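Local coordinates for protein L-ornithine N(5)-monooxygenase (Pseudomonas aeruginosa, PDB 3S5W) that catalyses the FAD- and NADPH-dependent hydroxylation of L-ornithine to N(5)-hydroxyornithine, the first step in making hydroxamate siderophores such as pyoverdin, at residues L45-Q50 against P97-S102; V167-A172 against L177-R182; V339-A344 against L361-Y366. All blocks are in the same frame, centred on the assembly; numbering follows the deposited sequence.

Interaction 1. Residues L45-Q50 against P97-S102; sequences LAIALQ and PTSPYS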
loop_
_atom_site.group_PDB
_atom_site.type_symbol
_atom_site.label_atom_id
_atom_site.label_comp_id
_atom_site.label_asym_id
_atom_site.label_seq_id
_atom_site.Cartn_x
_atom_site.Cartn_y
_atom_site.Cartn_z
ATOM N N LEU A 45 1.501 -10.550 -11.118
ATOM C CA LEU A 45 1.133 -11.959 -11.236
ATOM C C LEU A 45 0.476 -12.322 -12.604
ATOM O O LEU A 45 0.843 -13.341 -13.200
ATOM C CB LEU A 45 0.237 -12.372 -10.072
ATOM C CG LEU A 45 -0.249 -13.836 -10.072
ATOM C CD1 LEU A 45 0.956 -14.786 -10.020
ATOM C CD2 LEU A 45 -1.107 -14.005 -8.833
ATOM N N ALA A 46 -0.446 -11.497 -13.098
ATOM C CA ALA A 46 -1.082 -11.701 -14.408
ATOM C C ALA A 46 -0.027 -11.755 -15.528
ATOM O O ALA A 46 -0.108 -12.587 -16.473
ATOM C CB ALA A 46 -2.095 -10.558 -14.697
ATOM N N ILE A 47 0.963 -10.866 -15.432
ATOM C CA ILE A 47 2.082 -10.879 -16.386
ATOM C C ILE A 47 2.867 -12.185 -16.314
ATOM O O ILE A 47 3.172 -12.802 -17.354
ATOM C CB ILE A 47 3.061 -9.692 -16.156
ATOM C CG1 ILE A 47 2.344 -8.367 -16.355
ATOM C CG2 ILE A 47 4.293 -9.814 -17.062
ATOM C CD1 ILE A 47 3.123 -7.156 -15.784
ATOM N N ALA A 48 3.212 -12.607 -15.102
ATOM C CA ALA A 48 4.027 -13.808 -14.945
ATOM C C ALA A 48 3.256 -15.063 -15.425
ATOM O O ALA A 48 3.851 -15.980 -16.034
ATOM C CB ALA A 48 4.452 -13.963 -13.524
ATOM N N LEU A 49 1.948 -15.073 -15.175
ATOM C CA LEU A 49 1.055 -16.147 -15.682
ATOM C C LEU A 49 1.037 -16.185 -17.194
ATOM O O LEU A 49 1.164 -17.268 -17.780
ATOM C CB LEU A 49 -0.379 -16.015 -15.143
ATOM C CG LEU A 49 -0.576 -16.266 -13.651
ATOM C CD1 LEU A 49 -1.965 -15.812 -13.194
ATOM C CD2 LEU A 49 -0.286 -17.701 -13.272
ATOM N N GLN A 50 0.911 -15.011 -17.818
ATOM C CA GLN A 50 0.956 -14.880 -19.284
ATOM C C GLN A 50 2.281 -15.370 -19.909
ATOM O O GLN A 50 2.263 -15.982 -20.998
ATOM C CB GLN A 50 0.614 -13.450 -19.740
ATOM C CG GLN A 50 0.819 -13.212 -21.236
ATOM C CD GLN A 50 0.414 -11.825 -21.684
ATOM O OE1 GLN A 50 -0.680 -11.629 -22.218
ATOM N NE2 GLN A 50 1.287 -10.850 -21.464
ATOM N N PRO A 97 13.753 -8.105 -18.154
ATOM C CA PRO A 97 13.860 -6.778 -18.751
ATOM C C PRO A 97 13.351 -6.688 -20.171
ATOM O O PRO A 97 13.107 -5.582 -20.639
ATOM C CB PRO A 97 15.375 -6.513 -18.755
ATOM C CG PRO A 97 15.873 -7.278 -17.613
ATOM C CD PRO A 97 15.048 -8.571 -17.648
ATOM N N THR A 98 13.211 -7.836 -20.854
ATOM C CA THR A 98 12.706 -7.838 -22.233
ATOM C C THR A 98 11.156 -7.830 -22.298
ATOM O O THR A 98 10.566 -7.770 -23.382
ATOM C CB THR A 98 13.248 -9.041 -23.084
ATOM O OG1 THR A 98 12.593 -10.247 -22.687
ATOM C CG2 THR A 98 14.748 -9.209 -22.944
ATOM N N SER A 99 10.493 -7.879 -21.140
ATOM C CA SER A 99 9.024 -7.808 -21.129
ATOM C C SER A 99 8.511 -6.527 -21.780
ATOM O O SER A 99 9.114 -5.452 -21.598
ATOM C CB SER A 99 8.500 -7.909 -19.684
ATOM O OG SER A 99 7.106 -7.692 -19.673
ATOM N N PRO A 100 7.396 -6.614 -22.540
ATOM C CA PRO A 100 6.820 -5.389 -23.082
ATOM C C PRO A 100 6.170 -4.502 -22.002
ATOM O O PRO A 100 5.770 -3.373 -22.289
ATOM C CB PRO A 100 5.768 -5.905 -24.084
ATOM C CG PRO A 100 5.419 -7.273 -23.593
ATOM C CD PRO A 100 6.661 -7.825 -22.993
ATOM N N TYR A 101 6.122 -4.996 -20.767
ATOM C CA TYR A 101 5.507 -4.233 -19.675
ATOM C C TYR A 101 6.506 -3.510 -18.777
ATOM O O TYR A 101 6.119 -3.091 -17.706
ATOM C CB TYR A 101 4.590 -5.149 -18.809
ATOM C CG TYR A 101 3.588 -5.865 -19.683
ATOM C CD1 TYR A 101 2.684 -5.156 -20.458
ATOM C CD2 TYR A 101 3.596 -7.262 -19.766
ATOM C CE1 TYR A 101 1.760 -5.838 -21.304
ATOM C CE2 TYR A 101 2.695 -7.943 -20.575
ATOM C CZ TYR A 101 1.785 -7.230 -21.329
ATOM O OH TYR A 101 0.911 -7.930 -22.110
ATOM N N SER A 102 7.765 -3.379 -19.209
ATOM C CA SER A 102 8.742 -2.611 -18.424
ATOM C C SER A 102 8.361 -1.127 -18.439
ATOM O O SER A 102 7.663 -0.637 -19.352
ATOM C CB SER A 102 10.157 -2.802 -18.973
ATOM O OG SER A 102 10.280 -2.189 -20.250
#
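Tyr101 lies alongside Ile47 and reaches on to Gln50, so that one aromatic side chain meets two residues placed three apart on helix 40-56. Tyr101 buries more surface here than Ile47, and Ile47 more than Gln50. The apolar half is made at one ring corner: Ile47 CG2 stands 3.8 Å from Tyr101 CD2, and Ile47 CD1 reaches the base of the side chain, 3.9 Å from Tyr101 CB. Ile47 and Tyr101 run past one another head to tail, and the isoleucine comes to the ring obliquely.

The polar half is a single, nearly straight bond. Gln50 NE2 donates to Tyr101 OH over 3.0 Å with an N-H...O angle of 170°. Gln50 gets there through an extended chain whose CG is anti to the backbone N (chi1 173°). Its amide is nearly coplanar with the phenol, the planes 20° apart, and it meets the ring at the edge; NE2 also lies 3.4 Å from Tyr101 CE2.

Within 97-102 a tight turn carries the ring. Ser99 to Ser102 form a type I turn, and Ser99 OG accepts from Tyr101 N at 3.1 Å, an ST turn. Pro100 CG sits over the centre of one face of the Tyr101 ring, 4.1 Å above its plane.

The side chain of Ile47 is about 12 Å from the FAD. Val136 of helix 126-137 touches both Ile47 and Tyr101, and Tyr132 of the same helix bonds the carbonyl oxygen of Tyr101. Ser102 is the N-cap of helix 103-109. Other sides of the 45-50 segment pack on strand 61-65 through Phe63 and on helix 432-447 through Ala436 and Ser440.

Interaction 2. Residues V167-A172 against L177-R182; sequences VISRNA and LVRTTR. With PO4 (phosphate ion), chain D.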
loop_
_atom_site.group_PDB
_atom_site.type_symbol
_atom_site.label_atom_id
_atom_site.label_comp_id
_atom_site.label_asym_id
_atom_site.label_seq_id
_atom_site.Cartn_x
_atom_site.Cartn_y
_atom_site.Cartn_z
ATOM N N VAL A 167 -16.350 -17.723 -4.450
ATOM C CA VAL A 167 -15.972 -16.333 -4.245
ATOM C C VAL A 167 -17.220 -15.480 -4.401
ATOM O O VAL A 167 -17.826 -15.458 -5.473
ATOM C CB VAL A 167 -14.849 -15.890 -5.253
ATOM C CG1 VAL A 167 -14.451 -14.418 -5.021
ATOM C CG2 VAL A 167 -13.632 -16.834 -5.186
ATOM N N ILE A 168 -17.597 -14.782 -3.335
ATOM C CA ILE A 168 -18.795 -13.967 -3.318
ATOM C C ILE A 168 -18.410 -12.491 -3.454
ATOM O O ILE A 168 -17.689 -11.959 -2.620
ATOM C CB ILE A 168 -19.622 -14.155 -1.982
ATOM C CG1 ILE A 168 -20.228 -15.565 -1.852
ATOM C CG2 ILE A 168 -20.781 -13.166 -1.950
ATOM C CD1 ILE A 168 -19.286 -16.684 -1.628
ATOM N N SER A 169 -18.910 -11.837 -4.485
ATOM C CA SER A 169 -18.626 -10.427 -4.689
ATOM C C SER A 169 -19.906 -9.610 -4.914
ATOM O O SER A 169 -20.989 -10.173 -5.182
ATOM C CB SER A 169 -17.620 -10.239 -5.844
ATOM O OG SER A 169 -18.147 -10.647 -7.099
ATOM N N ARG A 170 -19.779 -8.293 -4.796
ATOM C CA ARG A 170 -20.872 -7.373 -5.007
ATOM C C ARG A 170 -20.383 -6.359 -6.044
ATOM O O ARG A 170 -19.247 -5.874 -5.941
ATOM C CB ARG A 170 -21.242 -6.679 -3.686
ATOM C CG ARG A 170 -22.390 -5.644 -3.816
ATOM C CD ARG A 170 -22.891 -5.083 -2.470
ATOM N NE ARG A 170 -21.877 -4.310 -1.750
ATOM C CZ ARG A 170 -21.448 -4.583 -0.515
ATOM N NH1 ARG A 170 -21.948 -5.613 0.170
ATOM N NH2 ARG A 170 -20.520 -3.818 0.047
ATOM N N ASN A 171 -21.184 -6.074 -7.066
ATOM C CA ASN A 171 -20.804 -5.016 -8.007
ATOM C C ASN A 171 -21.294 -3.633 -7.549
ATOM O O ASN A 171 -21.908 -3.500 -6.478
ATOM C CB ASN A 171 -21.144 -5.350 -9.480
ATOM C CG ASN A 171 -22.651 -5.361 -9.769
ATOM O OD1 ASN A 171 -23.453 -4.754 -9.046
ATOM N ND2 ASN A 171 -23.034 -6.074 -10.816
ATOM N N ALA A 172 -20.991 -2.612 -8.345
ATOM C CA ALA A 172 -21.244 -1.228 -7.930
ATOM C C ALA A 172 -22.759 -0.937 -7.882
ATOM O O ALA A 172 -23.230 -0.180 -7.022
ATOM C CB ALA A 172 -20.483 -0.240 -8.842
ATOM N N LEU A 177 -22.499 -11.507 -6.934
ATOM C CA LEU A 177 -21.973 -12.470 -7.883
ATOM C C LEU A 177 -21.301 -13.608 -7.128
ATOM O O LEU A 177 -20.645 -13.388 -6.108
ATOM C CB LEU A 177 -20.988 -11.794 -8.846
ATOM C CG LEU A 177 -21.537 -10.935 -10.005
ATOM C CD1 LEU A 177 -21.732 -9.476 -9.608
ATOM C CD2 LEU A 177 -20.570 -10.978 -11.167
ATOM N N VAL A 178 -21.502 -14.831 -7.601
ATOM C CA VAL A 178 -20.881 -16.002 -6.981
ATOM C C VAL A 178 -20.128 -16.728 -8.082
ATOM O O VAL A 178 -20.694 -17.015 -9.137
ATOM C CB VAL A 178 -21.939 -16.927 -6.248
ATOM C CG1 VAL A 178 -21.288 -18.186 -5.672
ATOM C CG2 VAL A 178 -22.650 -16.150 -5.144
ATOM N N ARG A 179 -18.835 -16.962 -7.866
ATOM C CA ARG A 179 -17.991 -17.666 -8.829
ATOM C C ARG A 179 -17.246 -18.786 -8.133
ATOM O O ARG A 179 -17.030 -18.759 -6.921
ATOM C CB ARG A 179 -16.970 -16.719 -9.488
ATOM C CG ARG A 179 -17.535 -15.663 -10.405
ATOM C CD ARG A 179 -16.361 -14.894 -10.987
ATOM N NE ARG A 179 -16.761 -13.777 -11.835
ATOM C CZ ARG A 179 -17.022 -12.545 -11.403
ATOM N NH1 ARG A 179 -16.985 -12.252 -10.103
ATOM N NH2 ARG A 179 -17.349 -11.608 -12.277
ATOM N N THR A 180 -16.819 -19.762 -8.915
ATOM C CA THR A 180 -16.172 -20.921 -8.392
ATOM C C THR A 180 -14.733 -21.007 -8.923
ATOM O O THR A 180 -14.489 -20.722 -10.089
ATOM C CB THR A 180 -17.017 -22.175 -8.770
ATOM O OG1 THR A 180 -18.271 -22.070 -8.094
ATOM C CG2 THR A 180 -16.348 -23.431 -8.314
ATOM N N THR A 181 -13.799 -21.407 -8.059
ATOM C CA THR A 181 -12.370 -21.449 -8.413
ATOM C C THR A 181 -11.578 -22.563 -7.727
ATOM O O THR A 181 -11.846 -22.892 -6.576
ATOM C CB THR A 181 -11.680 -20.055 -8.136
ATOM O OG1 THR A 181 -10.346 -20.067 -8.668
ATOM C CG2 THR A 181 -11.614 -19.748 -6.641
ATOM N N ARG A 182 -10.591 -23.121 -8.432
ATOM C CA ARG A 182 -9.635 -24.100 -7.863
ATOM C C ARG A 182 -8.563 -23.476 -6.925
ATOM O O ARG A 182 -7.967 -24.160 -6.080
ATOM C CB ARG A 182 -8.916 -24.889 -8.991
ATOM C CG ARG A 182 -9.861 -25.538 -10.035
ATOM C CD ARG A 182 -9.104 -26.286 -11.124
ATOM N NE ARG A 182 -10.001 -27.132 -11.923
ATOM C CZ ARG A 182 -10.606 -26.767 -13.060
ATOM N NH1 ARG A 182 -10.423 -25.548 -13.573
ATOM N NH2 ARG A 182 -11.392 -27.632 -13.698
HETATM P P PO4 D . -17.641 -13.421 -15.599
HETATM O O1 PO4 D . -16.511 -13.904 -16.480
HETATM O O2 PO4 D . -17.669 -14.319 -14.382
HETATM O O3 PO4 D . -18.934 -13.505 -16.384
HETATM O O4 PO4 D . -17.469 -11.973 -15.179
HETATM O O HOH W 1 -17.415 -13.387 -7.576
#
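Val167, Ile168 and Ser169 pair with Arg179, Val178 and Leu177 in antiparallel register. The outer two pairs are hydrogen-bonded (Val167 N to Arg179 O 2.8 Å, Leu177 N to Ser169 O 2.7 Å); the central pair is non-hydrogen-bonded, and its side chains run alongside in the same direction, with Ile168 CG1 4.1 Å from Val178 CG2.

The face bearing Val167, Ser169, Leu177 and Arg179 is mixed and holds the polar contacts. With chi1 at 65°, Ser169 OG sits between its backbone N and carbonyl carbon, 3.5 Å from Leu177 CB, and bonds Glu148. Leu177 CD1 turns to Asn171, lying across it 3.8 Å from Asn171 ND2, while Asn171 OD1 accepts from Glu175 N. Arg179 runs extended from CG to NE (chi2 -177°), which carries its guanidinium to a phosphate ion in its plane, beyond the edge. Arg179 NE donates to phosphate O2 (2.8 Å) and Arg179 NH2 to phosphate O4 (2.9 Å), a two-pronged grip fixing its rotation. The ion, probably carried over from crystallisation, also binds Arg145. Arg179 NH1 forms a salt bridge with Glu148 and donates to a water that donates to Val167 O and Ser169 OG.

The side chain of Ser169 is about 7 Å from the FAD. Joined to strand 148-158, this hairpin completes an antiparallel three-stranded meander, as in the FAD-binding domains of two-dinucleotide-domain flavoproteins.

Interaction 3. Residues V339-A344 against L361-Y366; sequences VERATA and LSVETY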
loop_
_atom_site.group_PDB
_atom_site.type_symbol
_atom_site.label_atom_id
_atom_site.label_comp_id
_atom_site.label_asym_id
_atom_site.label_seq_id
_atom_site.Cartn_x
_atom_site.Cartn_y
_atom_site.Cartn_z
ATOM N N VAL A 339 -1.990 13.251 20.832
ATOM C CA VAL A 339 -3.407 13.558 20.992
ATOM C C VAL A 339 -3.986 12.710 22.130
ATOM O O VAL A 339 -4.085 11.497 22.014
ATOM C CB VAL A 339 -4.221 13.314 19.696
ATOM C CG1 VAL A 339 -5.682 13.752 19.949
ATOM C CG2 VAL A 339 -3.630 14.125 18.532
ATOM N N GLU A 340 -4.363 13.366 23.226
ATOM C CA GLU A 340 -4.932 12.652 24.394
ATOM C C GLU A 340 -6.454 12.562 24.353
ATOM O O GLU A 340 -7.026 11.636 24.889
ATOM C CB GLU A 340 -4.505 13.323 25.699
ATOM C CG GLU A 340 -3.073 13.063 26.038
ATOM C CD GLU A 340 -2.757 13.304 27.523
ATOM O OE1 GLU A 340 -3.602 13.852 28.287
ATOM O OE2 GLU A 340 -1.648 12.918 27.901
ATOM N N ARG A 341 -7.089 13.525 23.695
ATOM C CA ARG A 341 -8.543 13.556 23.538
ATOM C C ARG A 341 -8.848 14.238 22.196
ATOM O O ARG A 341 -8.161 15.171 21.807
ATOM C CB ARG A 341 -9.192 14.346 24.708
ATOM C CG ARG A 341 -10.746 14.367 24.659
ATOM C CD ARG A 341 -11.450 15.293 25.694
ATOM N NE ARG A 341 -10.847 16.622 25.893
ATOM C CZ ARG A 341 -10.974 17.681 25.085
ATOM N NH1 ARG A 341 -11.660 17.602 23.950
ATOM N NH2 ARG A 341 -10.386 18.829 25.392
ATOM N N ALA A 342 -9.872 13.775 21.491
ATOM C CA ALA A 342 -10.328 14.468 20.281
ATOM C C ALA A 342 -11.845 14.544 20.333
ATOM O O ALA A 342 -12.498 13.512 20.504
ATOM C CB ALA A 342 -9.868 13.723 19.029
ATOM N N THR A 343 -12.389 15.757 20.239
ATOM C CA THR A 343 -13.814 15.962 20.448
ATOM C C THR A 343 -14.392 16.795 19.302
ATOM O O THR A 343 -13.824 17.827 18.949
ATOM C CB THR A 343 -14.086 16.709 21.808
ATOM O OG1 THR A 343 -13.368 16.055 22.868
ATOM C CG2 THR A 343 -15.601 16.735 22.130
ATOM N N ALA A 344 -15.511 16.349 18.736
ATOM C CA ALA A 344 -16.292 17.154 17.792
ATOM C C ALA A 344 -17.004 18.294 18.528
ATOM O O ALA A 344 -17.677 18.054 19.533
ATOM C CB ALA A 344 -17.330 16.282 17.057
ATOM N N LEU A 361 -0.380 20.171 28.819
ATOM C CA LEU A 361 -1.521 19.869 27.982
ATOM C C LEU A 361 -2.083 21.172 27.469
ATOM O O LEU A 361 -2.351 22.094 28.250
ATOM C CB LEU A 361 -2.585 19.097 28.765
ATOM C CG LEU A 361 -3.839 18.634 28.005
ATOM C CD1 LEU A 361 -3.478 17.460 27.115
ATOM C CD2 LEU A 361 -4.947 18.248 28.979
ATOM N N SER A 362 -2.223 21.272 26.149
ATOM C CA SER A 362 -2.931 22.398 25.552
ATOM C C SER A 362 -4.089 21.900 24.680
ATOM O O SER A 362 -4.175 20.722 24.333
ATOM C CB SER A 362 -1.993 23.294 24.754
ATOM O OG SER A 362 -1.252 22.519 23.839
ATOM N N VAL A 363 -4.989 22.814 24.378
ATOM C CA VAL A 363 -6.209 22.490 23.682
ATOM C C VAL A 363 -6.188 23.327 22.418
ATOM O O VAL A 363 -6.099 24.545 22.504
ATOM C CB VAL A 363 -7.457 22.816 24.564
ATOM C CG1 VAL A 363 -8.728 22.650 23.777
ATOM C CG2 VAL A 363 -7.513 21.901 25.773
ATOM N N GLU A 364 -6.227 22.683 21.253
ATOM C CA GLU A 364 -6.299 23.436 19.991
ATOM C C GLU A 364 -7.477 22.936 19.166
ATOM O O GLU A 364 -7.735 21.747 19.114
ATOM C CB GLU A 364 -5.002 23.299 19.161
ATOM C CG GLU A 364 -3.686 23.659 19.892
ATOM C CD GLU A 364 -3.480 25.165 20.156
ATOM O OE1 GLU A 364 -3.941 26.005 19.353
ATOM O OE2 GLU A 364 -2.819 25.499 21.178
ATOM N N THR A 365 -8.148 23.852 18.491
ATOM C CA THR A 365 -9.290 23.493 17.647
ATOM C C THR A 365 -8.967 23.653 16.161
ATOM O O THR A 365 -8.439 24.701 15.740
ATOM C CB THR A 365 -10.540 24.322 18.041
ATOM O OG1 THR A 365 -10.875 24.021 19.399
ATOM C CG2 THR A 365 -11.761 23.969 17.164
ATOM N N TYR A 366 -9.306 22.618 15.386
ATOM C CA TYR A 366 -8.968 22.531 13.963
ATOM C C TYR A 366 -10.227 22.405 13.126
ATOM O O TYR A 366 -11.216 21.821 13.571
ATOM C CB TYR A 366 -8.054 21.322 13.719
ATOM C CG TYR A 366 -6.728 21.477 14.447
ATOM C CD1 TYR A 366 -5.670 22.216 13.885
ATOM C CD2 TYR A 366 -6.544 20.919 15.696
ATOM C CE1 TYR A 366 -4.458 22.374 14.573
ATOM C CE2 TYR A 366 -5.350 21.072 16.385
ATOM C CZ TYR A 366 -4.317 21.798 15.835
ATOM O OH TYR A 366 -3.138 21.932 16.563
#
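Glu340 with Leu361 and Arg341 with Val363 are the two pairs that touch, and in each a long charged side chain of 339-344 meets a methyl of 361-366. The backbones are well separated, the nearest alpha carbons, those of Glu340 and Leu361, being 8.8 Å apart, and only 113 Å² is buried in all.

The direct contacts are van der Waals in kind. Glu340 OE1 comes to 3.8 Å from Leu361 CD1, the two side chains meeting at a slant. Leu361 holds CG anti to its backbone N (chi1 -177°), while Glu340 is extended beyond CG and brings its carboxylate over to the methyl. Val363 CG2 lies near the guanidinium plane of Arg341, at its edge, 4.2 Å from Arg341 NH2.

The charged ends are paired with the strand that runs between the two segments. Glu340 OE2 forms a salt bridge with Arg354, and Arg341 NH2 forms one with Glu350. Leu361 touches that same Arg354 and Val363 that same Glu350, so each apolar side chain packs against both members of an ion pair. Thr343 OG1 lies near the guanidinium plane beside Arg341 NH1, though their modelled separation is too short to be taken at face value.

Backbone bonding explains why neighbouring residues reach the same way. Glu340 and Arg341 both bond Ala352, and the helix-like psi of Glu340 (-27°) fits a classic beta bulge, which turns both side chains toward 361-366.

In the antiparallel sheet of three strands, 337-345 and 361-366 are the outer members and 348-355 the middle one. Behind this surface patch, Val339 touches Ile233 and Tyr366 touches Lys229 and Ala231, all on strand 228-233 of the parallel five-stranded sheet beside NADP.

How the interactions relate
Following the chain from its N terminus, interaction 1 closes the first loop, returning from helix 40-56 through strand 61-65 to the approach of helix 103-109. Interaction 2 then closes a tight hairpin with four residues between its segments, and interaction 3 spans sixteen residues that include the middle strand 348-355. The three are in series; none encloses or crosses another. Interactions 1 and 2 both belong to the FAD-binding side, their nearest atoms about 10 Å apart. Interaction 3 lies in the small antiparallel sheet beside the parallel sheet of the NADP-binding part, its centre about 50 Å from that of interaction 1 and about 44 Å from that of interaction 2.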